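Local structure of membrane-anchored mycosin mycp1 (Mycobacterium thermoresistibile, 4HVL) at residues A30-Y35 / E294-L299; F58-G63 / A123-I128; G63-V68 / L172-I177; R237-V242 / S273-G278; A279-E284 / G359-V364. The protein is a membrane-anchored subtilisin-like serine protease that forms an essential component of the type VII (ESX-1) secretion system of mycobacteria. All coordinates share one frame; numbering follows the deposited sequence.

Contact 1. Residues A30-Y35 / E294-L299; sequences AAPTVY and EPVNAL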
# COMPACT_ATOMS: atom_id res chain seq x y z
N ALA A 30 -11.79 -11.74 -11.49
CA ALA A 30 -12.85 -10.81 -11.08
C ALA A 30 -12.75 -9.51 -11.85
O ALA A 30 -11.72 -9.22 -12.47
CB ALA A 30 -12.74 -10.54 -9.58
N ALA A 31 -13.83 -8.74 -11.82
CA ALA A 31 -13.85 -7.37 -12.33
C ALA A 31 -14.62 -6.51 -11.33
O ALA A 31 -15.52 -7.00 -10.67
CB ALA A 31 -14.51 -7.32 -13.68
N PRO A 32 -14.23 -5.24 -11.19
CA PRO A 32 -14.95 -4.36 -10.29
C PRO A 32 -16.28 -3.96 -10.90
O PRO A 32 -16.49 -4.13 -12.12
CB PRO A 32 -14.04 -3.14 -10.20
CG PRO A 32 -13.41 -3.09 -11.53
CD PRO A 32 -13.14 -4.52 -11.88
N THR A 33 -17.14 -3.37 -10.08
CA THR A 33 -18.46 -2.99 -10.51
C THR A 33 -18.96 -1.73 -9.77
O THR A 33 -18.15 -0.95 -9.24
CB THR A 33 -19.43 -4.23 -10.47
OG1 THR A 33 -20.68 -3.87 -11.03
CG2 THR A 33 -19.63 -4.80 -9.04
N VAL A 34 -20.26 -1.53 -9.76
CA VAL A 34 -20.87 -0.33 -9.20
C VAL A 34 -22.12 -0.69 -8.43
O VAL A 34 -22.75 -1.72 -8.71
CB VAL A 34 -21.24 0.68 -10.33
CG1 VAL A 34 -20.00 1.09 -11.10
CG2 VAL A 34 -22.26 0.07 -11.29
N TYR A 35 -22.46 0.13 -7.44
CA TYR A 35 -23.75 0.02 -6.78
C TYR A 35 -24.82 0.54 -7.72
O TYR A 35 -24.62 1.55 -8.42
CB TYR A 35 -23.77 0.79 -5.45
CG TYR A 35 -23.14 0.04 -4.32
CD1 TYR A 35 -23.83 -0.99 -3.68
CD2 TYR A 35 -21.84 0.33 -3.89
CE1 TYR A 35 -23.25 -1.69 -2.63
CE2 TYR A 35 -21.26 -0.38 -2.84
CZ TYR A 35 -21.97 -1.39 -2.22
OH TYR A 35 -21.41 -2.11 -1.20
N GLU A 294 -13.21 3.21 -16.25
CA GLU A 294 -14.59 3.55 -15.87
C GLU A 294 -14.72 3.66 -14.36
O GLU A 294 -14.13 2.86 -13.63
CB GLU A 294 -15.57 2.47 -16.41
CG GLU A 294 -15.74 1.18 -15.58
CD GLU A 294 -14.58 0.17 -15.62
OE1 GLU A 294 -13.51 0.46 -16.19
OE2 GLU A 294 -14.75 -0.96 -15.09
N PRO A 295 -15.50 4.63 -13.87
CA PRO A 295 -15.64 4.72 -12.42
C PRO A 295 -16.29 3.46 -11.81
O PRO A 295 -17.21 2.88 -12.40
CB PRO A 295 -16.51 5.96 -12.19
CG PRO A 295 -16.94 6.44 -13.52
CD PRO A 295 -16.31 5.63 -14.60
N VAL A 296 -15.75 3.02 -10.67
CA VAL A 296 -16.29 1.90 -9.94
C VAL A 296 -16.34 2.20 -8.44
O VAL A 296 -15.53 2.99 -7.93
CB VAL A 296 -15.45 0.61 -10.14
CG1 VAL A 296 -15.65 0.06 -11.54
CG2 VAL A 296 -13.97 0.85 -9.82
N ASN A 297 -17.25 1.53 -7.73
CA ASN A 297 -17.38 1.69 -6.28
C ASN A 297 -17.93 0.46 -5.54
O ASN A 297 -18.36 0.57 -4.40
CB ASN A 297 -18.24 2.93 -5.97
CG ASN A 297 -19.69 2.75 -6.36
OD1 ASN A 297 -20.08 1.73 -6.94
ND2 ASN A 297 -20.51 3.75 -6.05
N ALA A 298 -17.88 -0.71 -6.19
CA ALA A 298 -18.35 -1.95 -5.61
C ALA A 298 -17.54 -3.12 -6.15
O ALA A 298 -16.99 -3.05 -7.26
CB ALA A 298 -19.82 -2.17 -5.95
N LEU A 299 -17.49 -4.17 -5.35
CA LEU A 299 -16.87 -5.43 -5.72
C LEU A 299 -17.83 -6.57 -5.45
O LEU A 299 -18.74 -6.44 -4.62
CB LEU A 299 -15.60 -5.63 -4.88
CG LEU A 299 -14.57 -4.54 -5.13
CD1 LEU A 299 -13.48 -4.60 -4.10
CD2 LEU A 299 -14.02 -4.65 -6.56
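The carbonyl oxygen of Thr33 is gripped by two successive amides of the other segment. Asn297 N reaches Thr33 O at 3.0 Å and lies in the carbonyl plane, while Ala298 N comes to the same oxygen at 3.1 Å from above that plane, 53° out of it. The return bond is Thr33 N to Ala298 O, 2.8 Å. A fourth bond comes from a side chain: Asn297 OD1 takes Tyr35 N at 2.9 Å, in its carbonyl plane and on a lone pair. The Asn297 amide gets there because CG sits between the backbone N and the carbonyl carbon (chi1 69°), which brings OD1 across to the backbone of Tyr35; its ND2 is held separately by Ser38 OG. Amide and Tyr35 ring are turned 69° against each other. The ring lays one face over Ala298 CB, a CH-pi contact with the methyl 4.1 Å from the centroid and offset toward the rim. At the other end Pro32 CB wedges between Val296 CG1 and Leu299 CD2, 3.8 Å from the first, and Leu104 of helix 102-110 backs this apolar patch. Val34 CG1 comes within 3.6 Å of Pro295 O. Two residues, Asn297 and Ala298, thus face the single residue Thr33 in an antiparallel pairing. The strand 295-300, middle member of a small antiparallel sheet, holds the loop between strand 23-25 and helix 45-50 here, with the side chain of Leu299 about 6 Å from that of the probable charge-relay histidine His101. The pattern is that of a classic beta bulge.

Contact 2. Residues F58-G63 / A123-I128; sequences FATGAG and APDARI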
# COMPACT_ATOMS: atom_id res chain seq x y z
N PHE A 58 -1.04 23.09 -7.01
CA PHE A 58 0.34 23.14 -6.55
C PHE A 58 1.25 22.04 -7.11
O PHE A 58 2.46 22.25 -7.20
CB PHE A 58 0.35 23.13 -5.02
CG PHE A 58 -0.43 24.28 -4.44
CD1 PHE A 58 0.03 25.59 -4.59
CD2 PHE A 58 -1.65 24.07 -3.81
CE1 PHE A 58 -0.70 26.67 -4.11
CE2 PHE A 58 -2.37 25.13 -3.31
CZ PHE A 58 -1.90 26.44 -3.47
N ALA A 59 0.66 20.92 -7.54
CA ALA A 59 1.39 19.79 -8.12
C ALA A 59 0.42 18.74 -8.67
O ALA A 59 -0.70 18.62 -8.18
CB ALA A 59 2.32 19.14 -7.09
N THR A 60 0.85 17.99 -9.68
CA THR A 60 0.06 16.92 -10.29
C THR A 60 0.80 15.58 -10.44
O THR A 60 0.24 14.65 -11.01
CB THR A 60 -0.39 17.30 -11.70
OG1 THR A 60 0.76 17.54 -12.51
CG2 THR A 60 -1.26 18.54 -11.69
N GLY A 61 2.04 15.51 -9.96
CA GLY A 61 2.91 14.36 -10.14
C GLY A 61 3.68 14.26 -11.46
O GLY A 61 4.25 13.22 -11.75
N ALA A 62 3.72 15.34 -12.25
CA ALA A 62 4.43 15.32 -13.53
C ALA A 62 5.91 15.06 -13.30
O ALA A 62 6.49 15.64 -12.39
CB ALA A 62 4.25 16.63 -14.28
N GLY A 63 6.51 14.22 -14.15
CA GLY A 63 7.90 13.80 -14.00
C GLY A 63 8.17 12.65 -13.01
O GLY A 63 9.26 12.13 -12.97
N ALA A 123 -2.23 12.03 -8.20
CA ALA A 123 -1.10 12.48 -9.01
C ALA A 123 -1.34 12.10 -10.47
O ALA A 123 -0.63 11.26 -11.02
CB ALA A 123 0.17 11.81 -8.51
N PRO A 124 -2.33 12.75 -11.10
CA PRO A 124 -2.78 12.32 -12.42
C PRO A 124 -1.76 12.44 -13.53
O PRO A 124 -2.02 11.96 -14.61
CB PRO A 124 -3.97 13.23 -12.69
CG PRO A 124 -3.69 14.46 -11.90
CD PRO A 124 -3.05 13.95 -10.64
N ASP A 125 -0.64 13.13 -13.30
CA ASP A 125 0.41 13.20 -14.30
C ASP A 125 1.57 12.21 -14.03
O ASP A 125 2.53 12.17 -14.80
CB ASP A 125 0.96 14.64 -14.44
CG ASP A 125 -0.00 15.57 -15.21
OD1 ASP A 125 -0.76 15.12 -16.10
OD2 ASP A 125 0.01 16.80 -14.93
N ALA A 126 1.46 11.39 -12.99
CA ALA A 126 2.56 10.48 -12.66
C ALA A 126 2.57 9.28 -13.61
O ALA A 126 1.53 8.90 -14.13
CB ALA A 126 2.43 10.01 -11.22
N ARG A 127 3.74 8.71 -13.84
CA ARG A 127 3.79 7.37 -14.45
C ARG A 127 3.49 6.31 -13.39
O ARG A 127 3.72 6.54 -12.20
CB ARG A 127 5.15 7.09 -15.07
CG ARG A 127 5.36 7.77 -16.41
CD ARG A 127 6.82 7.70 -16.87
NE ARG A 127 7.19 6.39 -17.42
CZ ARG A 127 8.11 5.55 -16.93
NH1 ARG A 127 8.79 5.83 -15.81
NH2 ARG A 127 8.35 4.40 -17.55
N ILE A 128 2.97 5.17 -13.83
CA ILE A 128 2.64 4.03 -12.97
C ILE A 128 3.35 2.79 -13.50
O ILE A 128 3.16 2.41 -14.66
CB ILE A 128 1.13 3.73 -13.07
CG1 ILE A 128 0.30 4.91 -12.57
CG2 ILE A 128 0.75 2.45 -12.33
CD1 ILE A 128 -0.97 5.09 -13.37
O HOH W 1 4.83 13.18 -16.30
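Thr60 and Asp125 meet by their polar ends, the two side chains set at a slant to each other. The hydroxyl of Thr60 lies between its own backbone N and carbonyl carbon (chi1 60°), and from there OG1 donates to Asp125 OD2 at 2.6 Å. The carboxylate receives it on its anti side, with the donor somewhat out of its plane, by 23°. The methyl CG2 of Thr60 is farther from the same OD2, at 3.9 Å. Behind this pair the backbones lock: Asp125 N gives a fairly straight bond to Thr60 O, 2.9 Å long, and the ring atom CD of Pro124 rests 3.4 Å from that same oxygen. Asp125 CB also packs against Ala62 CB. Gly61, with positive phi, slides close to the turn Ala123 to Ala126, a type I beta turn closed by Ala126 N to Ala123 O, and its carbonyl oxygen meets Ala126 CA in a CA-H...O contact of 3.3 Å. Farther along, a water accepts from Gly63 N and donates to Asp125 O, bridging the two segments just before strands 65-70 and 127-132 pair. Gln327 OE1 of helix 311-328 accepts from Thr60 N. Asp125 therefore binds Thr60 twice, through its backbone N and through its carboxylate, which fixes the turn against the loop; the short hydroxyl bond probably spreads some of the carboxylate's negative charge and would favour its ionised form.

Contact 3. Residues G63-V68 / L172-I177; sequences GITVAV and LGAQVI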
# COMPACT_ATOMS: atom_id res chain seq x y z
N GLY A 63 6.51 14.22 -14.15
CA GLY A 63 7.90 13.80 -14.00
C GLY A 63 8.17 12.65 -13.01
O GLY A 63 9.26 12.13 -12.97
N ILE A 64 7.18 12.24 -12.22
CA ILE A 64 7.39 11.25 -11.15
C ILE A 64 6.84 9.92 -11.61
O ILE A 64 5.82 9.89 -12.32
CB ILE A 64 6.70 11.69 -9.85
CG1 ILE A 64 7.12 13.12 -9.45
CG2 ILE A 64 6.93 10.71 -8.69
CD1 ILE A 64 8.61 13.30 -9.19
N THR A 65 7.51 8.84 -11.22
CA THR A 65 7.11 7.47 -11.53
C THR A 65 6.83 6.74 -10.20
O THR A 65 7.68 6.71 -9.31
CB THR A 65 8.23 6.73 -12.31
OG1 THR A 65 8.45 7.40 -13.57
CG2 THR A 65 7.90 5.25 -12.57
N VAL A 66 5.61 6.21 -10.05
CA VAL A 66 5.23 5.45 -8.88
C VAL A 66 5.14 3.98 -9.26
O VAL A 66 4.43 3.62 -10.21
CB VAL A 66 3.86 5.91 -8.32
CG1 VAL A 66 3.57 5.18 -7.02
CG2 VAL A 66 3.82 7.43 -8.11
N ALA A 67 5.85 3.14 -8.50
CA ALA A 67 5.71 1.70 -8.63
C ALA A 67 4.65 1.20 -7.65
O ALA A 67 4.63 1.61 -6.47
CB ALA A 67 7.02 1.00 -8.35
N VAL A 68 3.77 0.34 -8.15
CA VAL A 68 2.65 -0.16 -7.37
C VAL A 68 2.77 -1.66 -7.23
O VAL A 68 2.67 -2.39 -8.22
CB VAL A 68 1.31 0.17 -8.05
CG1 VAL A 68 0.15 -0.24 -7.16
CG2 VAL A 68 1.24 1.66 -8.40
N LEU A 172 13.79 -0.35 -11.37
CA LEU A 172 12.96 0.26 -12.43
C LEU A 172 13.03 1.78 -12.42
O LEU A 172 12.65 2.40 -13.40
CB LEU A 172 11.50 -0.19 -12.29
CG LEU A 172 11.28 -1.68 -12.63
CD1 LEU A 172 9.90 -2.15 -12.21
CD2 LEU A 172 11.51 -1.93 -14.13
N GLY A 173 13.51 2.38 -11.34
CA GLY A 173 13.70 3.84 -11.28
C GLY A 173 12.52 4.61 -10.69
O GLY A 173 12.38 5.80 -10.91
N ALA A 174 11.65 3.94 -9.96
CA ALA A 174 10.48 4.64 -9.37
C ALA A 174 10.93 5.49 -8.17
O ALA A 174 11.81 5.09 -7.41
CB ALA A 174 9.44 3.64 -8.96
N GLN A 175 10.35 6.68 -8.03
CA GLN A 175 10.75 7.58 -6.94
C GLN A 175 9.82 7.46 -5.75
O GLN A 175 10.13 7.97 -4.66
CB GLN A 175 10.83 9.02 -7.40
CG GLN A 175 11.83 9.26 -8.51
CD GLN A 175 11.22 9.19 -9.89
OE1 GLN A 175 10.01 9.24 -10.05
NE2 GLN A 175 12.06 9.03 -10.89
N VAL A 176 8.68 6.78 -5.98
CA VAL A 176 7.74 6.37 -4.93
C VAL A 176 7.38 4.92 -5.20
O VAL A 176 7.13 4.54 -6.36
CB VAL A 176 6.48 7.25 -4.95
CG1 VAL A 176 5.55 6.92 -3.78
CG2 VAL A 176 6.87 8.73 -4.93
N ILE A 177 7.40 4.10 -4.14
CA ILE A 177 6.99 2.70 -4.21
C ILE A 177 5.83 2.46 -3.24
O ILE A 177 6.00 2.52 -2.00
CB ILE A 177 8.16 1.75 -3.86
CG1 ILE A 177 9.34 1.99 -4.80
CG2 ILE A 177 7.70 0.30 -3.97
CD1 ILE A 177 10.59 1.21 -4.47
O HOH W 2 10.02 9.47 -13.46
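Two neighbouring strands of the central parallel sheet of the subtilisin fold begin here, with Val66 paired to Val176 and Ala67 to Ile177. The register is set by Ala67 N, which donates to Val176 O at 2.9 Å. One step earlier Thr65 O takes Gln175 N at 3.0 Å, and Val176 N adds only a weak, long bond to it. At the first residue of strand 65-70 the acceptor is a side chain: Gln175 OE1 accepts Thr65 N at 2.8 Å, nearly straight and in the amide plane. Bending at chi2 (94°) folds the Gln175 chain back so that its amide crosses Ile64 at a slant, with OE1 3.7 Å from Ile64 CG2. A water donates to Gly63 O and also meets Thr65 OG1, whose protein partner is Arg127 NH1. On one face of the sheet Val66 and Val176 lie side by side and point the same way, CG1 of Val66 being 4.1 Å from Val176 CB. The other face has Ala67 CB, which touches Ala174 CB at 3.6 Å. Gly173 ends the preceding helix in a Schellman motif, turning the chain into this pairing. The valine face is covered by helices: Ile109 of helix 102-110 lies on Val66 and Ser319 of helix 311-328 on Val176. Ala169 of helix 154-171 touches Ala67 and Ile177, and strand 127-132 lies along the far edge of 65-70.

Contact 4. Residues R237-V242 / S273-G278; sequences RGWQQV and SGPWVG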
# COMPACT_ATOMS: atom_id res chain seq x y z
N ARG A 237 4.71 3.55 22.38
CA ARG A 237 4.07 2.92 21.23
C ARG A 237 3.69 1.43 21.44
O ARG A 237 3.10 0.81 20.58
CB ARG A 237 4.97 3.06 19.99
CG ARG A 237 5.30 4.51 19.62
CD ARG A 237 4.05 5.32 19.29
NE ARG A 237 3.21 4.70 18.26
CZ ARG A 237 3.29 4.96 16.95
NH1 ARG A 237 4.19 5.82 16.50
NH2 ARG A 237 2.49 4.34 16.08
N GLY A 238 3.98 0.87 22.61
CA GLY A 238 3.50 -0.48 22.94
C GLY A 238 4.06 -1.61 22.09
O GLY A 238 3.32 -2.53 21.75
N TRP A 239 5.35 -1.55 21.77
CA TRP A 239 6.06 -2.67 21.14
C TRP A 239 5.90 -3.98 21.93
O TRP A 239 5.81 -5.04 21.33
CB TRP A 239 7.57 -2.39 20.95
CG TRP A 239 7.86 -1.58 19.73
CD1 TRP A 239 7.99 -0.22 19.66
CD2 TRP A 239 8.06 -2.07 18.39
NE1 TRP A 239 8.25 0.16 18.35
CE2 TRP A 239 8.28 -0.95 17.55
CE3 TRP A 239 8.04 -3.34 17.82
CZ2 TRP A 239 8.53 -1.09 16.18
CZ3 TRP A 239 8.28 -3.46 16.46
CH2 TRP A 239 8.52 -2.35 15.66
N GLN A 240 5.88 -3.90 23.25
CA GLN A 240 5.76 -5.08 24.11
C GLN A 240 4.35 -5.66 24.20
O GLN A 240 4.18 -6.72 24.75
CB GLN A 240 6.31 -4.80 25.51
CG GLN A 240 7.75 -4.29 25.53
CD GLN A 240 8.63 -5.04 24.54
OE1 GLN A 240 8.63 -6.27 24.49
NE2 GLN A 240 9.34 -4.29 23.72
N GLN A 241 3.36 -4.96 23.66
CA GLN A 241 1.96 -5.43 23.62
C GLN A 241 1.63 -6.06 22.27
O GLN A 241 0.55 -6.58 22.08
CB GLN A 241 1.02 -4.24 23.87
CG GLN A 241 1.38 -3.42 25.10
CD GLN A 241 1.36 -4.26 26.34
OE1 GLN A 241 0.50 -5.13 26.49
NE2 GLN A 241 2.29 -4.01 27.26
N VAL A 242 2.57 -6.01 21.33
CA VAL A 242 2.33 -6.55 19.99
C VAL A 242 2.21 -8.06 20.02
O VAL A 242 3.01 -8.74 20.68
CB VAL A 242 3.48 -6.16 19.04
CG1 VAL A 242 3.42 -6.98 17.74
CG2 VAL A 242 3.45 -4.67 18.77
N SER A 273 -3.54 -2.06 13.75
CA SER A 273 -2.80 -1.10 14.55
C SER A 273 -1.44 -1.67 14.90
O SER A 273 -1.27 -2.90 15.01
CB SER A 273 -3.55 -0.80 15.87
OG SER A 273 -3.47 -1.90 16.78
N GLY A 274 -0.49 -0.77 15.13
CA GLY A 274 0.76 -1.15 15.74
C GLY A 274 1.71 0.00 16.02
O GLY A 274 1.45 1.14 15.59
N PRO A 275 2.83 -0.30 16.69
CA PRO A 275 3.80 0.75 17.01
C PRO A 275 4.44 1.43 15.79
O PRO A 275 5.07 2.46 15.95
CB PRO A 275 4.86 0.01 17.86
CG PRO A 275 4.77 -1.41 17.46
CD PRO A 275 3.33 -1.65 17.04
N TRP A 276 4.21 0.87 14.60
CA TRP A 276 4.88 1.29 13.36
C TRP A 276 4.00 2.15 12.45
O TRP A 276 4.47 2.69 11.47
CB TRP A 276 5.35 0.04 12.57
CG TRP A 276 4.27 -1.02 12.55
CD1 TRP A 276 3.10 -0.97 11.86
CD2 TRP A 276 4.25 -2.24 13.30
NE1 TRP A 276 2.36 -2.08 12.11
CE2 TRP A 276 3.04 -2.89 12.98
CE3 TRP A 276 5.14 -2.86 14.17
CZ2 TRP A 276 2.68 -4.13 13.52
CZ3 TRP A 276 4.80 -4.10 14.71
CH2 TRP A 276 3.57 -4.73 14.37
N VAL A 277 2.72 2.30 12.77
CA VAL A 277 1.81 3.09 11.93
C VAL A 277 2.22 4.58 12.06
O VAL A 277 2.41 5.06 13.17
CB VAL A 277 0.34 2.88 12.34
CG1 VAL A 277 -0.60 3.74 11.50
CG2 VAL A 277 -0.04 1.42 12.22
N GLY A 278 2.36 5.28 10.93
CA GLY A 278 2.84 6.67 10.87
C GLY A 278 1.81 7.71 10.45
O GLY A 278 1.94 8.89 10.77
O HOH W 3 5.22 6.14 13.77
O HOH W 4 7.69 2.76 16.90
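Pro275 packs against both Trp239 and Val242, and this is the tight half of the contact. Its CB stands over the five-membered ring of Trp239, 3.5 Å from the centroid and only 12° off the normal, in a CH-pi contact, while CG lies over the middle of the indole. The proline CD meets Val242 CG2 at 3.5 Å, closer than carbon atoms usually sit. Trp276 completes the cluster by turning an edge toward the face of Trp239, an offset edge-to-face pair with planes at 71° and six-membered centroids 5.5 Å apart. Val242 and Trp276 reach toward each other, CG1 of the valine coming to 4.1 Å from CH2 of the indole.

The other half is polar and hydrated. Arg237 packs CB on Pro275 CB, then bends at chi2 and chi3 to curl round the turn from Gly274 to Val277. There NH2 donates to Val277 O at 3.0 Å, almost straight, on a lone pair and in the guanidinium plane; a second bond to Gly274 O is weak. The carbonyl oxygen of Pro275 sits over the centre of the guanidinium face without a hydrogen bond to it. Two waters add to the direct bonds: one links Arg237 NH1 to Val277 O, another joins Trp239 NE1 (3.0 Å) to Pro275 O.

Asp235 holds the amides of Trp239 and Gln240, while Asn354 takes Arg237 O. The contact thus lays the loop before strand 244-247 over the turn leading into strand 277-282, an outermost strand of the parallel sheet, with Trp250 touching Trp276.

Contact 5. Residues A279-E284 / G359-V364; sequences AAAPAE and GVIDPV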
# COMPACT_ATOMS: atom_id res chain seq x y z
N ALA A 279 0.77 7.28 9.75
CA ALA A 279 -0.20 8.19 9.19
C ALA A 279 -1.46 7.43 8.79
O ALA A 279 -1.51 6.18 8.88
CB ALA A 279 0.39 8.88 7.98
N ALA A 280 -2.46 8.17 8.35
CA ALA A 280 -3.68 7.57 7.85
C ALA A 280 -4.29 8.34 6.69
O ALA A 280 -3.93 9.49 6.42
CB ALA A 280 -4.70 7.43 8.97
N ALA A 281 -5.23 7.68 6.01
CA ALA A 281 -5.90 8.24 4.87
C ALA A 281 -7.20 7.45 4.57
O ALA A 281 -7.45 6.40 5.17
CB ALA A 281 -4.94 8.23 3.68
N PRO A 282 -8.07 7.97 3.68
CA PRO A 282 -9.36 7.31 3.45
C PRO A 282 -9.19 5.87 2.96
O PRO A 282 -8.35 5.59 2.11
CB PRO A 282 -9.97 8.17 2.37
CG PRO A 282 -9.46 9.53 2.68
CD PRO A 282 -8.01 9.26 2.98
N ALA A 283 -10.01 4.99 3.53
CA ALA A 283 -9.89 3.54 3.29
C ALA A 283 -11.25 2.83 3.18
O ALA A 283 -11.29 1.61 3.06
CB ALA A 283 -9.09 2.94 4.43
N GLU A 284 -12.36 3.58 3.20
CA GLU A 284 -13.71 3.02 3.16
C GLU A 284 -14.54 3.74 2.09
O GLU A 284 -14.31 4.91 1.79
CB GLU A 284 -14.41 3.19 4.52
CG GLU A 284 -13.70 2.57 5.71
CD GLU A 284 -14.35 2.97 7.04
OE1 GLU A 284 -15.58 3.23 7.08
OE2 GLU A 284 -13.62 3.06 8.04
N GLY A 359 -1.52 10.85 12.24
CA GLY A 359 -2.87 11.27 11.85
C GLY A 359 -3.15 11.31 10.36
O GLY A 359 -2.40 10.73 9.54
N VAL A 360 -4.25 11.97 10.02
CA VAL A 360 -4.78 11.91 8.66
C VAL A 360 -4.00 12.90 7.81
O VAL A 360 -3.86 14.05 8.19
CB VAL A 360 -6.29 12.20 8.62
CG1 VAL A 360 -6.83 12.06 7.21
CG2 VAL A 360 -7.02 11.26 9.58
N ILE A 361 -3.50 12.44 6.65
CA ILE A 361 -2.74 13.33 5.79
C ILE A 361 -3.55 14.54 5.34
O ILE A 361 -4.80 14.50 5.25
CB ILE A 361 -2.15 12.61 4.53
CG1 ILE A 361 -3.26 11.93 3.70
CG2 ILE A 361 -1.11 11.60 4.95
CD1 ILE A 361 -2.87 11.72 2.24
N ASP A 362 -2.82 15.62 5.06
CA ASP A 362 -3.39 16.89 4.66
C ASP A 362 -2.58 17.41 3.46
O ASP A 362 -1.58 18.11 3.62
CB ASP A 362 -3.39 17.84 5.86
CG ASP A 362 -4.05 19.15 5.57
OD1 ASP A 362 -4.28 19.51 4.39
OD2 ASP A 362 -4.32 19.86 6.57
N PRO A 363 -2.99 17.01 2.25
CA PRO A 363 -2.23 17.34 1.04
C PRO A 363 -1.90 18.81 0.83
O PRO A 363 -0.78 19.14 0.42
CB PRO A 363 -3.15 16.83 -0.07
CG PRO A 363 -3.78 15.64 0.53
CD PRO A 363 -4.11 16.10 1.94
N VAL A 364 -2.87 19.71 1.10
CA VAL A 364 -2.64 21.13 0.86
C VAL A 364 -1.64 21.66 1.87
O VAL A 364 -0.73 22.39 1.50
CB VAL A 364 -3.93 21.95 0.92
CG1 VAL A 364 -3.62 23.45 0.93
CG2 VAL A 364 -4.82 21.60 -0.25
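Ile361 lies against Ala280 and Ala281, its CB 4.1 Å from Ala280 O, so the branch point hangs beside the backbone of the strand. From there CG1 takes the place between the backbone N and the carbonyl carbon (chi1 57°), which brings it to 3.7 Å from Ala280 O and to 4.1 Å from Ala281 CB. The other branch, CG2, lies 3.8 Å from Ala280 O and more loosely near Ala279 CB. At the tip CD1 moves away from Ala280 O but stays 4.3 Å from Ala281 CB; Val318 and Leu321 of helix 311-328 touch this isoleucine. Both branches thus lie beside the same carbonyl oxygen, with the methyls of Ala279 and Ala281 on the same side of the strand.

The backbone bonds set that position. Ile361 N gives its hydrogen to Ala280 O at 3.0 Å, and Ala280 N donates to Gly359 O at 2.8 Å. A CA-H...O contact from Val360 CA to Ala280 O adds to the grip on that oxygen. Gly359 has a positive phi in a backbone shape that calls for glycine. Val360 points its CB away from the strand, where Tyr49 of helix 45-50 touches it.

Just beyond, Asp362 is the N-cap of helix 363-368, its OD1 taking Ala365 N and also forming a salt bridge to Arg51. The arrangement is a single beta bridge on an outermost strand of the subtilisin-type parallel sheet, leading straight into a capped C-terminal helix.

In the fold
From the N terminus, the loop between strand 23-25 and helix 45-50 meets strand 295-300 in contact 1, closing a loop that spans most of the chain and encloses contacts 2, 3 and 4. Contacts 2 and 3 share Gly63 and cross: the first ties the loop before strand 65-70 to the turn before strand 127-132, the second joins 65-70 to 176-179, so three adjacent strands are joined there. Contact 4 closes a short loop of its own on the opposite side of the chain's centre from contacts 1, 2 and 3. Contact 5 adjoins it along strand 277-282 and crosses contact 1, bringing the C-terminal segment to the sheet's far edge.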